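Local atomic coordinates of tumor necrosis factor receptor superfamily member 16 (Rattus norvegicus, PDB entry 4F42), a protein that binds neurotrophins at low affinity as a cell-surface receptor and probably passes the signal on through its intracellular death domain. Residues 26-31 / 68-73. Residues are numbered along the deposited sequence; the frame is centred on the assembly and turned at random.
Sequences RHLAGE and LAALRR
Leu28 and Ala70 meet where two helices of the death-domain bundle, 24-32 and 64-73, cross with their local axes 9.3 Å apart at closest and inclined at 109°. The pair illustrates how a steep helix crossing can be close-packed on its buried side and looser toward solvent. On the buried side one methyl of Leu28 makes both of its contacts: Leu28 CD1 lies 3.6 Å from Ala70 CB and 4.0 Å from Leu71 CD2. Leu28 reaches Ala70 because its CG stands anti to the backbone N (chi1 172°), while Ala70 CB points toward helix 24-32 and offers a small surface on which Leu28 CD1 and Glu31 CG both rest. Leu20 touches both leucines, and Leu71 also packs on Ile79 and Val80 of helix 77-84, which ties the crossing into the bundle core.

Toward solvent, Glu31 takes over. Its CG rests 3.8 Å from Ala70 CB, and a bend at chi2 (57°) lays the carboxylate against the aliphatic part of Arg73, with Glu31 OE2 3.4 Å from Arg73 CD. The two side chains cross at about a right angle. An alanine in place of Glu31 would probably leave Arg73 without its nearby opposite charge and its aliphatic stem less covered. The charges are merely near each other, with no salt bridge: Glu31 OE2 stays 4.2 Å from Arg73 NH1, well out of the guanidinium plane, and no N-H points at it.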
ATOM      1  N   ARG A  26       3.102  -7.106   2.614  1.00 21.53           N
ATOM      2  CA  ARG A  26       2.401  -8.396   2.546  1.00 21.63           C
ATOM      3  C   ARG A  26       1.122  -8.396   3.395  1.00 21.13           C
ATOM      4  O   ARG A  26       0.067  -8.824   2.936  1.00 21.51           O
ATOM      5  CB  ARG A  26       3.330  -9.548   2.948  1.00 21.43           C
ATOM      6  CG  ARG A  26       4.637  -9.611   2.140  1.00 22.87           C
ATOM      7  CD  ARG A  26       5.476 -10.836   2.488  1.00 24.87           C
ATOM      8  NE  ARG A  26       4.701 -12.054   2.248  1.00 28.89           N
ATOM      9  CZ  ARG A  26       4.807 -12.824   1.164  1.00 29.59           C
ATOM     10  NH1 ARG A  26       5.689 -12.536   0.208  1.00 29.45           N
ATOM     11  NH2 ARG A  26       4.035 -13.895   1.046  1.00 29.46           N
ATOM     12  N   HIS A  27       1.218  -7.896   4.622  1.00 20.65           N
ATOM     13  CA  HIS A  27       0.065  -7.825   5.523  1.00 20.22           C
ATOM     14  C   HIS A  27      -1.020  -6.942   4.906  1.00 19.87           C
ATOM     15  O   HIS A  27      -2.196  -7.311   4.878  1.00 19.37           O
ATOM     16  CB  HIS A  27       0.480  -7.307   6.912  1.00 20.10           C
ATOM     17  CG  HIS A  27       1.718  -7.959   7.459  1.00 19.79           C
ATOM     18  ND1 HIS A  27       2.627  -7.287   8.248  1.00 19.11           N
ATOM     19  CD2 HIS A  27       2.207  -9.216   7.309  1.00 18.19           C
ATOM     20  CE1 HIS A  27       3.613  -8.107   8.574  1.00 18.92           C
ATOM     21  NE2 HIS A  27       3.379  -9.283   8.019  1.00 17.70           N
ATOM     22  N   LEU A  28      -0.597  -5.792   4.385  1.00 19.55           N
ATOM     23  CA  LEU A  28      -1.500  -4.848   3.722  1.00 19.33           C
ATOM     24  C   LEU A  28      -2.154  -5.447   2.484  1.00 19.26           C
ATOM     25  O   LEU A  28      -3.366  -5.323   2.293  1.00 19.65           O
ATOM     26  CB  LEU A  28      -0.754  -3.562   3.363  1.00 19.16           C
ATOM     27  CG  LEU A  28      -1.459  -2.527   2.498  1.00 19.28           C
ATOM     28  CD1 LEU A  28      -2.637  -1.932   3.245  1.00 19.33           C
ATOM     29  CD2 LEU A  28      -0.471  -1.447   2.119  1.00 19.44           C
ATOM     30  N   ALA A  29      -1.353  -6.096   1.644  1.00 19.16           N
ATOM     31  CA  ALA A  29      -1.870  -6.723   0.443  1.00 19.08           C
ATOM     32  C   ALA A  29      -2.967  -7.731   0.792  1.00 19.08           C
ATOM     33  O   ALA A  29      -4.005  -7.763   0.136  1.00 19.28           O
ATOM     34  CB  ALA A  29      -0.765  -7.375  -0.326  1.00 19.16           C
ATOM     35  N   GLY A  30      -2.745  -8.528   1.838  1.00 18.76           N
ATOM     36  CA  GLY A  30      -3.768  -9.439   2.350  1.00 18.27           C
ATOM     37  C   GLY A  30      -5.084  -8.724   2.599  1.00 18.20           C
ATOM     38  O   GLY A  30      -6.136  -9.175   2.150  1.00 18.09           O
ATOM     39  N   GLU A  31      -5.008  -7.592   3.303  1.00 18.02           N
ATOM     40  CA  GLU A  31      -6.165  -6.747   3.610  1.00 17.85           C
ATOM     41  C   GLU A  31      -6.829  -6.166   2.354  1.00 17.88           C
ATOM     42  O   GLU A  31      -8.051  -6.017   2.299  1.00 17.80           O
ATOM     43  CB  GLU A  31      -5.749  -5.631   4.579  1.00 17.81           C
ATOM     44  CG  GLU A  31      -6.845  -4.654   4.996  1.00 17.34           C
ATOM     45  CD  GLU A  31      -8.064  -5.311   5.648  1.00 18.41           C
ATOM     46  OE1 GLU A  31      -7.929  -6.381   6.298  1.00 18.26           O
ATOM     47  OE2 GLU A  31      -9.169  -4.734   5.522  1.00 17.03           O
ATOM     48  N   LEU A  68      -5.450   4.090   3.699  1.00 18.85           N
ATOM     49  CA  LEU A  68      -5.411   4.424   5.116  1.00 17.88           C
ATOM     50  C   LEU A  68      -6.366   3.530   5.922  1.00 17.18           C
ATOM     51  O   LEU A  68      -5.975   3.002   6.968  1.00 17.43           O
ATOM     52  CB  LEU A  68      -5.699   5.919   5.309  1.00 17.73           C
ATOM     53  CG  LEU A  68      -4.529   6.919   5.430  1.00 17.91           C
ATOM     54  CD1 LEU A  68      -3.252   6.523   4.700  1.00 17.66           C
ATOM     55  CD2 LEU A  68      -4.911   8.349   5.068  1.00 16.62           C
ATOM     56  N   ALA A  69      -7.587   3.329   5.420  1.00 16.18           N
ATOM     57  CA  ALA A  69      -8.552   2.395   6.036  1.00 15.87           C
ATOM     58  C   ALA A  69      -7.982   0.977   6.181  1.00 15.85           C
ATOM     59  O   ALA A  69      -8.096   0.366   7.248  1.00 15.57           O
ATOM     60  CB  ALA A  69      -9.845   2.350   5.243  1.00 15.45           C
ATOM     61  N   ALA A  70      -7.371   0.469   5.104  1.00 15.81           N
ATOM     62  CA  ALA A  70      -6.719  -0.850   5.111  1.00 15.91           C
ATOM     63  C   ALA A  70      -5.657  -0.967   6.200  1.00 15.75           C
ATOM     64  O   ALA A  70      -5.531  -2.013   6.832  1.00 16.37           O
ATOM     65  CB  ALA A  70      -6.120  -1.168   3.746  1.00 15.67           C
ATOM     66  N   LEU A  71      -4.918   0.114   6.427  1.00 15.30           N
ATOM     67  CA  LEU A  71      -3.848   0.128   7.418  1.00 15.11           C
ATOM     68  C   LEU A  71      -4.368   0.098   8.848  1.00 15.45           C
ATOM     69  O   LEU A  71      -3.821  -0.622   9.680  1.00 16.10           O
ATOM     70  CB  LEU A  71      -2.910   1.321   7.205  1.00 14.57           C
ATOM     71  CG  LEU A  71      -1.997   1.267   5.979  1.00 14.25           C
ATOM     72  CD1 LEU A  71      -1.405   2.656   5.664  1.00 14.65           C
ATOM     73  CD2 LEU A  71      -0.882   0.228   6.156  1.00 12.78           C
ATOM     74  N   ARG A  72      -5.401   0.882   9.144  1.00 15.64           N
ATOM     75  CA  ARG A  72      -6.078   0.797  10.436  1.00 16.28           C
ATOM     76  C   ARG A  72      -6.529  -0.635  10.718  1.00 16.80           C
ATOM     77  O   ARG A  72      -6.413  -1.112  11.836  1.00 16.90           O
ATOM     78  CB  ARG A  72      -7.305   1.715  10.484  1.00 16.11           C
ATOM     79  CG  ARG A  72      -6.998   3.225  10.466  1.00 16.87           C
ATOM     80  CD  ARG A  72      -8.250   4.095  10.713  1.00 16.03           C
ATOM     81  NE  ARG A  72      -9.289   3.879   9.708  1.00 16.28           N
ATOM     82  CZ  ARG A  72     -10.270   2.987   9.822  1.00 16.23           C
ATOM     83  NH1 ARG A  72     -10.370   2.239  10.907  1.00 16.25           N
ATOM     84  NH2 ARG A  72     -11.160   2.847   8.849  1.00 17.25           N
ATOM     85  N   ARG A  73      -7.026  -1.318   9.691  1.00 17.51           N
ATOM     86  CA  ARG A  73      -7.602  -2.648   9.852  1.00 18.35           C
ATOM     87  C   ARG A  73      -6.592  -3.743  10.174  1.00 18.29           C
ATOM     88  O   ARG A  73      -6.937  -4.702  10.852  1.00 18.27           O
ATOM     89  CB  ARG A  73      -8.445  -3.025   8.637  1.00 18.53           C
ATOM     90  CG  ARG A  73      -9.812  -2.403   8.687  1.00 20.11           C
ATOM     91  CD  ARG A  73     -10.263  -2.007   7.310  1.00 23.54           C
ATOM     92  NE  ARG A  73     -11.686  -1.724   7.270  1.00 26.43           N
ATOM     93  CZ  ARG A  73     -12.362  -1.463   6.158  1.00 29.61           C
ATOM     94  NH1 ARG A  73     -11.726  -1.441   4.989  1.00 30.32           N
ATOM     95  NH2 ARG A  73     -13.672  -1.223   6.209  1.00 29.79           N
TER
HETATM   96  O   HOH W   1      -9.736  -2.790   4.222  1.00 26.24           O